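Local coordinates for protein carboxyl esterase NP (Bacillus subtilis, PDB 4CCW) that hydrolyses carboxylic esters to an alcohol and a carboxylate, as a carboxylesterase of the alpha/beta hydrolase superfamily, at residues E23-S26 and L27-V30; A63-S66 and S67-Y71; L128-G131 and G132-M136; I195-K198 and Q199-G203. All blocks are in the same frame, centred on the assembly; numbering follows the deposited sequence.

Contact 1 (E23-S26 and L27-V30); sequences ESLS and LWPV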
ATOM      1  N   GLU A  23      13.113 -12.892  -5.765  1.00 33.15           N
ATOM      2  CA  GLU A  23      12.802 -13.293  -7.132  1.00 35.48           C
ATOM      3  C   GLU A  23      11.790 -12.358  -7.804  1.00 35.27           C
ATOM      4  O   GLU A  23      11.898 -12.087  -8.996  1.00 37.15           O
ATOM      5  CB  GLU A  23      12.369 -14.756  -7.185  1.00 36.48           C
ATOM      6  CG  GLU A  23      13.523 -15.678  -6.820  1.00 38.59           C
ATOM      7  CD  GLU A  23      13.212 -17.146  -6.980  1.00 40.82           C
ATOM      8  OE1 GLU A  23      12.155 -17.483  -7.545  1.00 42.38           O
ATOM      9  OE2 GLU A  23      14.040 -17.972  -6.540  1.00 42.90           O
ATOM     10  N   SER A  24      10.829 -11.851  -7.034  1.00 34.17           N
ATOM     11  CA  SER A  24       9.900 -10.828  -7.543  1.00 34.57           C
ATOM     12  C   SER A  24      10.602  -9.518  -7.914  1.00 36.44           C
ATOM     13  O   SER A  24      10.152  -8.809  -8.809  1.00 37.19           O
ATOM     14  CB  SER A  24       8.794 -10.538  -6.537  1.00 33.15           C
ATOM     15  OG  SER A  24       7.883 -11.618  -6.444  1.00 32.09           O
ATOM     16  N   LEU A  25      11.695  -9.193  -7.227  1.00 53.02           N
ATOM     17  CA  LEU A  25      12.444  -7.973  -7.541  1.00 52.51           C
ATOM     18  C   LEU A  25      13.113  -7.996  -8.918  1.00 54.36           C
ATOM     19  O   LEU A  25      13.498  -6.955  -9.435  1.00 54.22           O
ATOM     20  CB  LEU A  25      13.468  -7.642  -6.453  1.00 53.11           C
ATOM     21  CG  LEU A  25      12.991  -6.856  -5.232  1.00 51.62           C
ATOM     22  CD1 LEU A  25      14.193  -6.233  -4.541  1.00 52.78           C
ATOM     23  CD2 LEU A  25      11.987  -5.771  -5.607  1.00 50.03           C
ATOM     24  N   SER A  26      13.227  -9.179  -9.514  1.00 56.92           N
ATOM     25  CA  SER A  26      13.720  -9.298 -10.883  1.00 59.44           C
ATOM     26  C   SER A  26      12.693  -8.810 -11.915  1.00 58.13           C
ATOM     27  O   SER A  26      13.028  -8.645 -13.093  1.00 60.36           O
ATOM     28  CB  SER A  26      14.156 -10.737 -11.185  1.00 63.01           C
ATOM     29  OG  SER A  26      13.035 -11.586 -11.363  1.00 64.32           O
ATOM     30  N   LEU A  27      11.454  -8.591 -11.465  1.00 55.87           N
ATOM     31  CA  LEU A  27      10.396  -8.005 -12.297  1.00 54.90           C
ATOM     32  C   LEU A  27      10.472  -6.472 -12.359  1.00 53.26           C
ATOM     33  O   LEU A  27       9.691  -5.833 -13.088  1.00 54.06           O
ATOM     34  CB  LEU A  27       9.006  -8.428 -11.806  1.00 54.36           C
ATOM     35  CG  LEU A  27       8.669  -9.912 -11.616  1.00 56.26           C
ATOM     36  CD1 LEU A  27       7.296 -10.062 -10.972  1.00 56.39           C
ATOM     37  CD2 LEU A  27       8.751 -10.690 -12.925  1.00 58.58           C
ATOM     38  N   TRP A  28      11.401  -5.900 -11.578  1.00 51.98           N
ATOM     39  CA  TRP A  28      11.640  -4.459 -11.529  1.00 51.65           C
ATOM     40  C   TRP A  28      12.421  -4.068 -12.764  1.00 53.30           C
ATOM     41  O   TRP A  28      13.556  -4.525 -12.945  1.00 55.04           O
ATOM     42  CB  TRP A  28      12.461  -4.148 -10.288  1.00 50.85           C
ATOM     43  CG  TRP A  28      12.158  -2.855  -9.575  1.00 49.90           C
ATOM     44  CD1 TRP A  28      12.801  -1.625  -9.727  1.00 50.50           C
ATOM     45  CD2 TRP A  28      11.151  -2.632  -8.523  1.00 48.07           C
ATOM     46  NE1 TRP A  28      12.265  -0.686  -8.882  1.00 49.83           N
ATOM     47  CE2 TRP A  28      11.270  -1.224  -8.133  1.00 48.35           C
ATOM     48  CE3 TRP A  28      10.193  -3.428  -7.898  1.00 47.85           C
ATOM     49  CZ2 TRP A  28      10.458  -0.661  -7.158  1.00 47.88           C
ATOM     50  CZ3 TRP A  28       9.378  -2.850  -6.919  1.00 47.15           C
ATOM     51  CH2 TRP A  28       9.508  -1.498  -6.557  1.00 47.18           C
ATOM     52  N   PRO A  29      11.831  -3.232 -13.647  1.00 54.21           N
ATOM     53  CA  PRO A  29      12.481  -2.949 -14.939  1.00 57.12           C
ATOM     54  C   PRO A  29      13.426  -1.750 -14.929  1.00 58.66           C
ATOM     55  O   PRO A  29      13.780  -1.230 -15.995  1.00 61.09           O
ATOM     56  CB  PRO A  29      11.295  -2.669 -15.860  1.00 58.30           C
ATOM     57  CG  PRO A  29      10.261  -2.088 -14.959  1.00 56.90           C
ATOM     58  CD  PRO A  29      10.515  -2.574 -13.550  1.00 54.39           C
ATOM     59  N   VAL A  30      13.836  -1.318 -13.742  1.00 57.85           N
ATOM     60  CA  VAL A  30      14.764  -0.199 -13.612  1.00 60.29           C
ATOM     61  C   VAL A  30      15.776  -0.488 -12.499  1.00 60.14           C
ATOM     62  O   VAL A  30      15.543  -1.355 -11.663  1.00 58.46           O
ATOM     63  CB  VAL A  30      14.003   1.136 -13.394  1.00 60.96           C
ATOM     64  CG1 VAL A  30      13.500   1.267 -11.958  1.00 57.99           C
ATOM     65  CG2 VAL A  30      14.869   2.323 -13.780  1.00 65.42           C
TER
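Leu25 CD2 approaches the Trp28 ring obliquely, 3.7 Å from Trp28 CE3, with CZ3 next along the six-membered ring. At the edge of the indole, in its plane, lies the carbonyl oxygen of Val30. The motif is the turn by which helix 12-24 gives way to the loop leading into strand 32-39, and the two side chains run side by side in the same direction, both also touching Ile47 of strand 42-49. The indole NE1 is hydrogen-bonded to Ser49 on that strand, so the NE1 end is tied to strand 42-49 while Leu25 packs by CE3.

Two backbone bonds, each spanning three residues, define the turn. Leu27 N donates to Ser24 O at 3.0 Å and Trp28 N to Leu25 O at 3.2 Å; the second donor stands well above the carbonyl plane, 67° out of it, evidence of a tight winding. The backbone itself puts Leu27 CB 3.2 Å from Ser24 O, and with CG anti to the carbonyl carbon (chi1 -53°) Leu27 CG stays close to Ser24 O too, at 3.4 Å. Ser24 OG bonds to Gln199 of helix 194-205, which ties the turn to that helix. At the exposed side Ser26 folds back on the last turn: its OG donates in the carbonyl plane to Glu23 O at 2.7 Å, an oxygen that also accepts from Ser26 N.

Contact 2 (A63-S66 and S67-Y71); sequences ALFS and STMWY. With VKC ((2-hydroxyethoxy)acetic acid), chain B.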
ATOM      1  N   ALA A  63      -2.119  -4.581   1.336  1.00 24.55           N
ATOM      2  CA  ALA A  63      -1.916  -5.611   2.369  1.00 25.35           C
ATOM      3  C   ALA A  63      -1.400  -6.918   1.777  1.00 25.54           C
ATOM      4  O   ALA A  63      -1.903  -7.378   0.759  1.00 25.95           O
ATOM      5  CB  ALA A  63      -3.201  -5.875   3.160  1.00 26.61           C
ATOM      6  N   LEU A  64      -0.381  -7.481   2.422  1.00 25.83           N
ATOM      7  CA  LEU A  64       0.145  -8.832   2.140  1.00 27.05           C
ATOM      8  C   LEU A  64       0.954  -8.946   0.841  1.00 27.25           C
ATOM      9  O   LEU A  64       1.510 -10.016   0.552  1.00 28.13           O
ATOM     10  CB  LEU A  64      -0.968  -9.891   2.164  1.00 28.11           C
ATOM     11  CG  LEU A  64      -1.926  -9.943   3.358  1.00 28.33           C
ATOM     12  CD1 LEU A  64      -2.883 -11.101   3.130  1.00 30.44           C
ATOM     13  CD2 LEU A  64      -1.199 -10.083   4.692  1.00 29.19           C
ATOM     14  N   PHE A  65       1.036  -7.843   0.093  1.00 26.67           N
ATOM     15  CA  PHE A  65       1.619  -7.834  -1.251  1.00 27.10           C
ATOM     16  C   PHE A  65       3.096  -7.413  -1.290  1.00 27.33           C
ATOM     17  O   PHE A  65       3.811  -7.774  -2.215  1.00 28.14           O
ATOM     18  CB  PHE A  65       0.799  -6.914  -2.179  1.00 26.69           C
ATOM     19  CG  PHE A  65      -0.345  -7.598  -2.889  1.00 28.20           C
ATOM     20  CD1 PHE A  65      -0.951  -8.738  -2.365  1.00 29.07           C
ATOM     21  CD2 PHE A  65      -0.821  -7.088  -4.101  1.00 29.14           C
ATOM     22  CE1 PHE A  65      -2.006  -9.353  -3.030  1.00 30.52           C
ATOM     23  CE2 PHE A  65      -1.867  -7.706  -4.772  1.00 30.18           C
ATOM     24  CZ  PHE A  65      -2.467  -8.831  -4.232  1.00 30.98           C
ATOM     25  N   SER A  66       3.532  -6.660  -0.280  1.00 27.32           N
ATOM     26  CA  SER A  66       4.876  -6.035  -0.215  1.00 27.40           C
ATOM     27  C   SER A  66       5.135  -4.959  -1.277  1.00 26.95           C
ATOM     28  O   SER A  66       4.340  -4.755  -2.204  1.00 26.23           O
ATOM     29  CB  SER A  66       6.011  -7.091  -0.237  1.00 28.42           C
ATOM     30  OG  SER A  66       6.342  -7.467  -1.563  1.00 28.47           O
ATOM     31  N   SER A  67       6.291  -4.306  -1.162  1.00 27.17           N
ATOM     32  CA  SER A  67       6.715  -3.288  -2.113  1.00 27.54           C
ATOM     33  C   SER A  67       6.995  -3.822  -3.517  1.00 27.93           C
ATOM     34  O   SER A  67       7.055  -3.051  -4.476  1.00 28.38           O
ATOM     35  CB  SER A  67       7.959  -2.583  -1.588  1.00 28.15           C
ATOM     36  OG  SER A  67       7.621  -1.766  -0.490  1.00 29.03           O
ATOM     37  N   THR A  68       7.170  -5.138  -3.643  1.00 28.81           N
ATOM     38  CA  THR A  68       7.465  -5.729  -4.944  1.00 29.14           C
ATOM     39  C   THR A  68       6.303  -5.579  -5.932  1.00 28.77           C
ATOM     40  O   THR A  68       6.510  -5.773  -7.136  1.00 29.74           O
ATOM     41  CB  THR A  68       7.807  -7.229  -4.837  1.00 30.22           C
ATOM     42  OG1 THR A  68       6.659  -7.933  -4.338  1.00 30.48           O
ATOM     43  CG2 THR A  68       9.006  -7.457  -3.929  1.00 30.67           C
ATOM     44  N   MET A  69       5.106  -5.237  -5.431  1.00 27.47           N
ATOM     45  CA  MET A  69       3.903  -5.118  -6.272  1.00 27.98           C
ATOM     46  C   MET A  69       3.967  -3.975  -7.279  1.00 27.47           C
ATOM     47  O   MET A  69       3.182  -3.946  -8.218  1.00 28.05           O
ATOM     48  CB  MET A  69       2.623  -4.974  -5.438  1.00 27.22           C
ATOM     49  CG  MET A  69       2.470  -3.649  -4.710  1.00 26.82           C
ATOM     50  SD  MET A  69       0.775  -3.407  -4.129  1.00 27.07           S
ATOM     51  CE  MET A  69      -0.057  -2.773  -5.584  1.00 26.77           C
ATOM     52  N   TRP A  70       4.889  -3.040  -7.072  1.00 28.00           N
ATOM     53  CA  TRP A  70       4.972  -1.834  -7.920  1.00 27.91           C
ATOM     54  C   TRP A  70       5.676  -2.019  -9.249  1.00 29.69           C
ATOM     55  O   TRP A  70       5.929  -1.034  -9.966  1.00 29.45           O
ATOM     56  CB  TRP A  70       5.608  -0.686  -7.144  1.00 27.74           C
ATOM     57  CG  TRP A  70       4.843  -0.278  -5.908  1.00 26.98           C
ATOM     58  CD1 TRP A  70       5.261  -0.354  -4.586  1.00 26.25           C
ATOM     59  CD2 TRP A  70       3.492   0.302  -5.851  1.00 26.10           C
ATOM     60  NE1 TRP A  70       4.278   0.099  -3.733  1.00 26.21           N
ATOM     61  CE2 TRP A  70       3.197   0.520  -4.433  1.00 26.41           C
ATOM     62  CE3 TRP A  70       2.531   0.641  -6.804  1.00 26.73           C
ATOM     63  CZ2 TRP A  70       1.986   1.067  -4.007  1.00 25.17           C
ATOM     64  CZ3 TRP A  70       1.315   1.186  -6.361  1.00 26.05           C
ATOM     65  CH2 TRP A  70       1.053   1.386  -4.994  1.00 25.92           C
ATOM     66  N   TYR A  71       5.967  -3.269  -9.623  1.00 30.64           N
ATOM     67  CA  TYR A  71       6.710  -3.527 -10.872  1.00 31.74           C
ATOM     68  C   TYR A  71       6.077  -2.976 -12.166  1.00 31.98           C
ATOM     69  O   TYR A  71       6.821  -2.633 -13.090  1.00 32.44           O
ATOM     70  CB  TYR A  71       7.116  -5.011 -11.022  1.00 32.87           C
ATOM     71  CG  TYR A  71       5.969  -5.976 -11.231  1.00 32.85           C
ATOM     72  CD1 TYR A  71       5.457  -6.216 -12.502  1.00 33.67           C
ATOM     73  CD2 TYR A  71       5.395  -6.655 -10.150  1.00 32.57           C
ATOM     74  CE1 TYR A  71       4.397  -7.088 -12.696  1.00 34.33           C
ATOM     75  CE2 TYR A  71       4.346  -7.540 -10.332  1.00 32.90           C
ATOM     76  CZ  TYR A  71       3.843  -7.748 -11.598  1.00 33.85           C
ATOM     77  OH  TYR A  71       2.798  -8.616 -11.786  1.00 34.44           O
TER
HETATM   78  C   VKC B1294      -5.162  -7.467   0.160  1.00 48.38           C
HETATM   79  O   VKC B1294      -6.104  -6.670   0.358  1.00 55.14           O
HETATM   80  CA  VKC B1294      -4.966  -8.614   1.123  1.00 46.98           C
HETATM   81  CD  VKC B1294      -5.682  -9.142   4.601  1.00 47.16           C
HETATM   82  CG  VKC B1294      -6.010  -9.379   3.126  1.00 45.96           C
HETATM   83  OAD VKC B1294      -5.543  -8.266   2.378  1.00 48.25           O
HETATM   84  OE1 VKC B1294      -5.362 -10.383   5.250  1.00 52.15           O
HETATM   85  OXT VKC B1294      -4.377  -7.342  -0.806  1.00 50.04           O
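Ser66 OG is gripped by several partners at once. It donates to Phe65 O at 2.6 Å and accepts from Thr68 N at 3.2 Å. A chi1 of 85° sets this hydroxyl between its own backbone N and carbonyl carbon, from where it can face both the preceding carbonyl and the amide two residues on. Gln199 of helix 194-205 closes the polar cluster, its NE2 bonded to Ser66 OG and its OE1 to Thr68 OG1. An alanine at Ser66 would remove the hydroxyl, and Phe65 O, Thr68 N and Gln199 NE2 would probably each lose a partner in this buried setting. Farther along, a weak bond of 3.4 Å from Met69 N to Ser66 O begins the 3-10 segment 67-70.

Packing surrounds these bonds. Met69 crosses Phe65 at about a right angle and brings SD to the ring's edge, 4.0 Å from Phe65 CD2 and 78° off the ring normal, a Met-aromatic contact. Phe196 and Phe200 meet the same ring edge-to-face. Over one face, offset toward the rim, sits the carboxyl oxygen OXT of the bound (2-hydroxyethoxy)acetic acid, 3.8 Å from Phe65 CE1; Ala63 O lies 2.9 Å from the same OXT. Leu64 CD1 approaches the ligand's OE1 at 3.3 Å, and Ala63 CB its ether oxygen OAD. The polar cluster probably holds the Phe65 carbonyl, which accepts from Ser66 OG, while Ala63 CB, Leu64 CD1 and the Phe65 ring line the pocket beside a carbonyl oxygen, consistent with a site for ester substrates.

Contact 3 (L128-G131 and G132-M136); sequences LSLG and GLHTM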
ATOM      1  N   LEU A 128      -1.828   2.064  -2.003  1.00 22.96           N
ATOM      2  CA  LEU A 128      -2.952   1.241  -2.407  1.00 22.69           C
ATOM      3  C   LEU A 128      -3.378   0.365  -1.231  1.00 22.73           C
ATOM      4  O   LEU A 128      -2.531  -0.085  -0.441  1.00 22.42           O
ATOM      5  CB  LEU A 128      -2.593   0.403  -3.650  1.00 23.07           C
ATOM      6  CG  LEU A 128      -3.678  -0.474  -4.279  1.00 23.00           C
ATOM      7  CD1 LEU A 128      -3.646  -0.396  -5.803  1.00 23.60           C
ATOM      8  CD2 LEU A 128      -3.543  -1.909  -3.794  1.00 23.79           C
ATOM      9  N   SER A 129      -4.690   0.123  -1.112  1.00 22.50           N
ATOM     10  CA  SER A 129      -5.219  -0.785  -0.059  1.00 22.29           C
ATOM     11  C   SER A 129      -4.735  -0.331   1.331  1.00 21.87           C
ATOM     12  O   SER A 129      -4.891   0.831   1.682  1.00 21.12           O
ATOM     13  CB  SER A 129      -4.874  -2.261  -0.389  1.00 24.03           C
ATOM     14  OG  SER A 129      -4.743  -3.107   0.765  1.00 27.00           O
ATOM     15  N   LEU A 130      -4.116  -1.220   2.104  1.00 21.79           N
ATOM     16  CA  LEU A 130      -3.537  -0.842   3.408  1.00 22.00           C
ATOM     17  C   LEU A 130      -2.690   0.437   3.348  1.00 22.06           C
ATOM     18  O   LEU A 130      -2.832   1.332   4.197  1.00 22.05           O
ATOM     19  CB  LEU A 130      -2.725  -2.016   3.986  1.00 22.67           C
ATOM     20  CG  LEU A 130      -2.122  -1.830   5.380  1.00 23.38           C
ATOM     21  CD1 LEU A 130      -3.212  -1.497   6.394  1.00 23.31           C
ATOM     22  CD2 LEU A 130      -1.339  -3.078   5.791  1.00 24.22           C
ATOM     23  N   GLY A 131      -1.840   0.524   2.326  1.00 21.93           N
ATOM     24  CA  GLY A 131      -0.976   1.683   2.091  1.00 22.14           C
ATOM     25  C   GLY A 131      -1.754   2.967   1.866  1.00 21.53           C
ATOM     26  O   GLY A 131      -1.286   4.035   2.231  1.00 21.91           O
ATOM     27  N   GLY A 132      -2.935   2.857   1.262  1.00 20.76           N
ATOM     28  CA  GLY A 132      -3.810   4.031   1.053  1.00 20.60           C
ATOM     29  C   GLY A 132      -4.338   4.564   2.386  1.00 20.45           C
ATOM     30  O   GLY A 132      -4.458   5.775   2.581  1.00 20.82           O
ATOM     31  N   LEU A 133      -4.645   3.643   3.302  1.00 20.44           N
ATOM     32  CA  LEU A 133      -5.141   3.976   4.634  1.00 20.63           C
ATOM     33  C   LEU A 133      -4.043   4.655   5.452  1.00 21.52           C
ATOM     34  O   LEU A 133      -4.289   5.714   6.058  1.00 21.86           O
ATOM     35  CB  LEU A 133      -5.673   2.717   5.338  1.00 20.26           C
ATOM     36  CG  LEU A 133      -5.981   2.728   6.839  1.00 20.35           C
ATOM     37  CD1 LEU A 133      -6.912   3.873   7.246  1.00 20.41           C
ATOM     38  CD2 LEU A 133      -6.590   1.360   7.191  1.00 20.26           C
ATOM     39  N   HIS A 134      -2.838   4.072   5.429  1.00 22.05           N
ATOM     40  CA  HIS A 134      -1.645   4.697   6.016  1.00 23.03           C
ATOM     41  C   HIS A 134      -1.437   6.077   5.453  1.00 23.05           C
ATOM     42  O   HIS A 134      -1.142   7.022   6.184  1.00 24.08           O
ATOM     43  CB  HIS A 134      -0.406   3.828   5.775  1.00 23.46           C
ATOM     44  CG  HIS A 134      -0.253   2.696   6.757  1.00 24.09           C
ATOM     45  ND1 HIS A 134       0.615   2.738   7.783  1.00 25.07           N
ATOM     46  CD2 HIS A 134      -0.889   1.455   6.825  1.00 23.71           C
ATOM     47  CE1 HIS A 134       0.534   1.594   8.491  1.00 25.21           C
ATOM     48  NE2 HIS A 134      -0.382   0.802   7.900  1.00 24.81           N
ATOM     49  N   THR A 135      -1.599   6.220   4.144  1.00 22.98           N
ATOM     50  CA  THR A 135      -1.404   7.516   3.494  1.00 23.08           C
ATOM     51  C   THR A 135      -2.394   8.553   4.020  1.00 23.25           C
ATOM     52  O   THR A 135      -1.987   9.661   4.386  1.00 23.71           O
ATOM     53  CB  THR A 135      -1.460   7.416   1.949  1.00 22.89           C
ATOM     54  OG1 THR A 135      -0.349   6.628   1.496  1.00 23.27           O
ATOM     55  CG2 THR A 135      -1.350   8.813   1.309  1.00 23.16           C
ATOM     56  N   MET A 136      -3.673   8.197   4.092  1.00 22.62           N
ATOM     57  CA  MET A 136      -4.681   9.130   4.571  1.00 23.39           C
ATOM     58  C   MET A 136      -4.399   9.491   6.035  1.00 23.38           C
ATOM     59  O   MET A 136      -4.460  10.655   6.415  1.00 24.13           O
ATOM     60  CB  MET A 136      -6.097   8.549   4.423  1.00 23.54           C
ATOM     61  CG  MET A 136      -7.204   9.519   4.805  1.00 24.99           C
ATOM     62  SD  MET A 136      -7.282  10.871   3.622  1.00 28.10           S
ATOM     63  CE  MET A 136      -8.465  10.269   2.466  1.00 28.54           C
TER
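Leu130 and His134, one helical turn apart, carry the side-chain packing. Leu130 CD1 lies 3.8 Å from His134 CD2, and CG is equally near that atom. Leu130 has CG anti to the backbone N and His134 has its ring beside the backbone N, which turns the two groups toward one another. The imidazole also sets its edge, in plane, against Leu130 O, 3.3 Å from His134 CD2. Phe220 and Tyr107 meet this ring edge-to-face. With an alanine in place of His134, Leu130 CD1 and the rings of Phe220 and Tyr107 would probably lose the imidazole they pack against, leaving a gap.

The segment turns from strand 123-128 into helix 130-141 of a beta-alpha-beta unit. Ser129 sits at the bend with phi 55° and psi -126°, a strained geometry that, with Gly127 and Gly131 on either side, is consistent with a nucleophile elbow (GxSxG), as in alpha/beta hydrolases. The Ser129 side chain touches His273, the probable proton acceptor, and its OG bonds to Ala63 N.

Among the polar contacts, His134 N donates to Leu130 O at 3.0 Å, nearly straight at 172°. Gly131 O accepts twice, from Thr135 N and Thr135 OG1, both at 2.9 Å and from opposite faces of its carbonyl plane. Nearer the bend, Leu133 N bonds to Ser129 O at 3.3 Å, while Gly132 N has weak bonds to Leu128 O and Ser129 O.

Contact 4 (I195-K198 and Q199-G203); sequences IFVK and QFQAG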
ATOM      1  N   ILE A 195       5.491 -15.075 -10.788  1.00 37.23           N
ATOM      2  CA  ILE A 195       6.547 -14.958  -9.777  1.00 37.05           C
ATOM      3  C   ILE A 195       6.046 -14.125  -8.604  1.00 35.04           C
ATOM      4  O   ILE A 195       6.314 -14.446  -7.441  1.00 35.19           O
ATOM      5  CB  ILE A 195       7.868 -14.396 -10.359  1.00 39.02           C
ATOM      6  CG1 ILE A 195       8.525 -15.439 -11.277  1.00 41.46           C
ATOM      7  CG2 ILE A 195       8.847 -14.042  -9.248  1.00 39.48           C
ATOM      8  CD1 ILE A 195       9.813 -14.994 -11.938  1.00 44.53           C
ATOM      9  N   PHE A 196       5.284 -13.083  -8.917  1.00 33.59           N
ATOM     10  CA  PHE A 196       4.668 -12.262  -7.885  1.00 32.48           C
ATOM     11  C   PHE A 196       3.682 -13.088  -7.065  1.00 31.67           C
ATOM     12  O   PHE A 196       3.630 -12.969  -5.839  1.00 31.05           O
ATOM     13  CB  PHE A 196       3.968 -11.032  -8.471  1.00 32.33           C
ATOM     14  CG  PHE A 196       3.297 -10.192  -7.428  1.00 31.77           C
ATOM     15  CD1 PHE A 196       4.050  -9.353  -6.610  1.00 32.13           C
ATOM     16  CD2 PHE A 196       1.923 -10.272  -7.221  1.00 31.27           C
ATOM     17  CE1 PHE A 196       3.443  -8.596  -5.624  1.00 32.29           C
ATOM     18  CE2 PHE A 196       1.311  -9.530  -6.225  1.00 31.20           C
ATOM     19  CZ  PHE A 196       2.071  -8.681  -5.429  1.00 31.62           C
ATOM     20  N   VAL A 197       2.894 -13.918  -7.750  1.00 32.54           N
ATOM     21  CA  VAL A 197       1.903 -14.767  -7.081  1.00 32.67           C
ATOM     22  C   VAL A 197       2.595 -15.779  -6.174  1.00 33.26           C
ATOM     23  O   VAL A 197       2.123 -16.019  -5.057  1.00 33.53           O
ATOM     24  CB  VAL A 197       0.952 -15.491  -8.072  1.00 34.23           C
ATOM     25  CG1 VAL A 197       0.013 -16.437  -7.326  1.00 35.89           C
ATOM     26  CG2 VAL A 197       0.135 -14.489  -8.872  1.00 34.07           C
ATOM     27  N   LYS A 198       3.685 -16.381  -6.663  1.00 33.97           N
ATOM     28  CA  LYS A 198       4.490 -17.301  -5.860  1.00 34.94           C
ATOM     29  C   LYS A 198       4.922 -16.668  -4.542  1.00 33.38           C
ATOM     30  O   LYS A 198       4.899 -17.327  -3.499  1.00 33.54           O
ATOM     31  CB  LYS A 198       5.723 -17.796  -6.630  1.00 37.18           C
ATOM     32  CG  LYS A 198       5.473 -19.006  -7.518  1.00 40.34           C
ATOM     33  CD  LYS A 198       6.783 -19.515  -8.102  1.00 43.43           C
ATOM     34  CE  LYS A 198       6.594 -20.807  -8.885  1.00 47.15           C
ATOM     35  NZ  LYS A 198       7.885 -21.515  -9.121  1.00 51.32           N
ATOM     36  N   GLN A 199       5.315 -15.392  -4.598  1.00 32.08           N
ATOM     37  CA  GLN A 199       5.680 -14.639  -3.399  1.00 31.29           C
ATOM     38  C   GLN A 199       4.488 -14.427  -2.468  1.00 30.57           C
ATOM     39  O   GLN A 199       4.602 -14.558  -1.247  1.00 30.58           O
ATOM     40  CB  GLN A 199       6.325 -13.293  -3.764  1.00 31.47           C
ATOM     41  CG  GLN A 199       6.733 -12.456  -2.554  1.00 31.57           C
ATOM     42  CD  GLN A 199       6.961 -10.990  -2.872  1.00 32.30           C
ATOM     43  OE1 GLN A 199       6.995 -10.587  -4.030  1.00 32.94           O
ATOM     44  NE2 GLN A 199       7.135 -10.189  -1.837  1.00 32.49           N
ATOM     45  N   PHE A 200       3.347 -14.076  -3.049  1.00 29.65           N
ATOM     46  CA  PHE A 200       2.142 -13.840  -2.266  1.00 29.73           C
ATOM     47  C   PHE A 200       1.757 -15.131  -1.531  1.00 30.16           C
ATOM     48  O   PHE A 200       1.457 -15.104  -0.336  1.00 29.93           O
ATOM     49  CB  PHE A 200       1.010 -13.321  -3.164  1.00 29.90           C
ATOM     50  CG  PHE A 200      -0.314 -13.203  -2.470  1.00 30.27           C
ATOM     51  CD1 PHE A 200      -0.508 -12.266  -1.456  1.00 30.34           C
ATOM     52  CD2 PHE A 200      -1.386 -14.009  -2.846  1.00 32.06           C
ATOM     53  CE1 PHE A 200      -1.730 -12.153  -0.814  1.00 31.38           C
ATOM     54  CE2 PHE A 200      -2.611 -13.900  -2.211  1.00 33.66           C
ATOM     55  CZ  PHE A 200      -2.790 -12.966  -1.194  1.00 33.53           C
ATOM     56  N   GLN A 201       1.804 -16.254  -2.245  1.00 31.40           N
ATOM     57  CA  GLN A 201       1.540 -17.563  -1.660  1.00 33.92           C
ATOM     58  C   GLN A 201       2.506 -17.871  -0.512  1.00 33.37           C
ATOM     59  O   GLN A 201       2.079 -18.346   0.554  1.00 33.95           O
ATOM     60  CB  GLN A 201       1.626 -18.657  -2.737  1.00 37.29           C
ATOM     61  CG  GLN A 201       0.615 -18.499  -3.868  1.00 39.91           C
ATOM     62  CD  GLN A 201       0.622 -19.660  -4.852  1.00 43.81           C
ATOM     63  OE1 GLN A 201       1.535 -19.793  -5.675  1.00 46.01           O
ATOM     64  NE2 GLN A 201      -0.409 -20.492  -4.789  1.00 47.29           N
ATOM     65  N   ALA A 202       3.798 -17.599  -0.727  1.00 32.34           N
ATOM     66  CA  ALA A 202       4.819 -17.918   0.276  1.00 32.77           C
ATOM     67  C   ALA A 202       4.614 -17.054   1.516  1.00 31.45           C
ATOM     68  O   ALA A 202       4.811 -17.512   2.645  1.00 32.31           O
ATOM     69  CB  ALA A 202       6.231 -17.773  -0.293  1.00 33.23           C
ATOM     70  N   GLY A 203       4.155 -15.823   1.298  1.00 29.87           N
ATOM     71  CA  GLY A 203       3.785 -14.938   2.388  1.00 29.81           C
ATOM     72  C   GLY A 203       2.688 -15.528   3.242  1.00 30.83           C
ATOM     73  O   GLY A 203       2.800 -15.550   4.469  1.00 31.62           O
TER
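Phe196 and Gln199 occupy the buried, tightly packed side of helix 194-205, while Val197, Lys198 and Gln201 form its looser, more exposed side. On the packed side Gln199 OE1 stands 4.1 Å from Phe196 CD1, approaching the ring obliquely with amide and ring planes 76° apart. CG anti to the backbone N (chi1 -180°) and an extended chain carry this buried amide away from the helix, where both its ends are bonded, NE2 to Tyr17 OH among others. Phe196 packs on Thr68 and Met69, and Phe200, four residues on, touches Leu64 and also Val178 of helix 177-185.

On the more exposed side there are fewer partners from the rest of the fold. Gln201 crosses Val197, its OE1 4.0 Å from Val197 CG1 and its CG 3.1 Å from Val197 O. Lys198 runs out extended, its side chain exposed.

Four backbone bonds of the regular alpha-helical kind join the two halves. Gln201 N to Val197 O is short at 2.8 Å and nearly straight at 170°; Phe200 N to Phe196 O and Ala202 N to Lys198 O are each 3.0 Å, and Gln199 N to Ile195 O is longer. The helix is therefore two-sided in its chemistry: aromatic rings and a fully bonded amide face the protein interior and the loop that lines the ligand pocket, whereas the exposed Lys198 and partly exposed Gln201 leave polar groups on the outer side.

Along the chain the four contacts follow in series: the end of helix 12-24 (contact 1), the loop after strand 56-60 (contact 2), the turn from strand 123-128 into helix 130-141 (contact 3) and helix 194-205 (contact 4). Contact 2 is the meeting point, touching each of the others, with centres 11, 13 and 10 Å from contacts 1, 3 and 4. Contacts 1 and 4 also touch, whereas contact 3 stays about 9 Å from contact 4 at the nearest atoms. Strands 56-60 and 123-128 are parallel neighbours in the sheet. Contacts 2 and 3, with the probable elbow, thus meet at the ligand pocket by His273, while helices 12-24 and 194-205 both pack against the pocket loop and probably steady it.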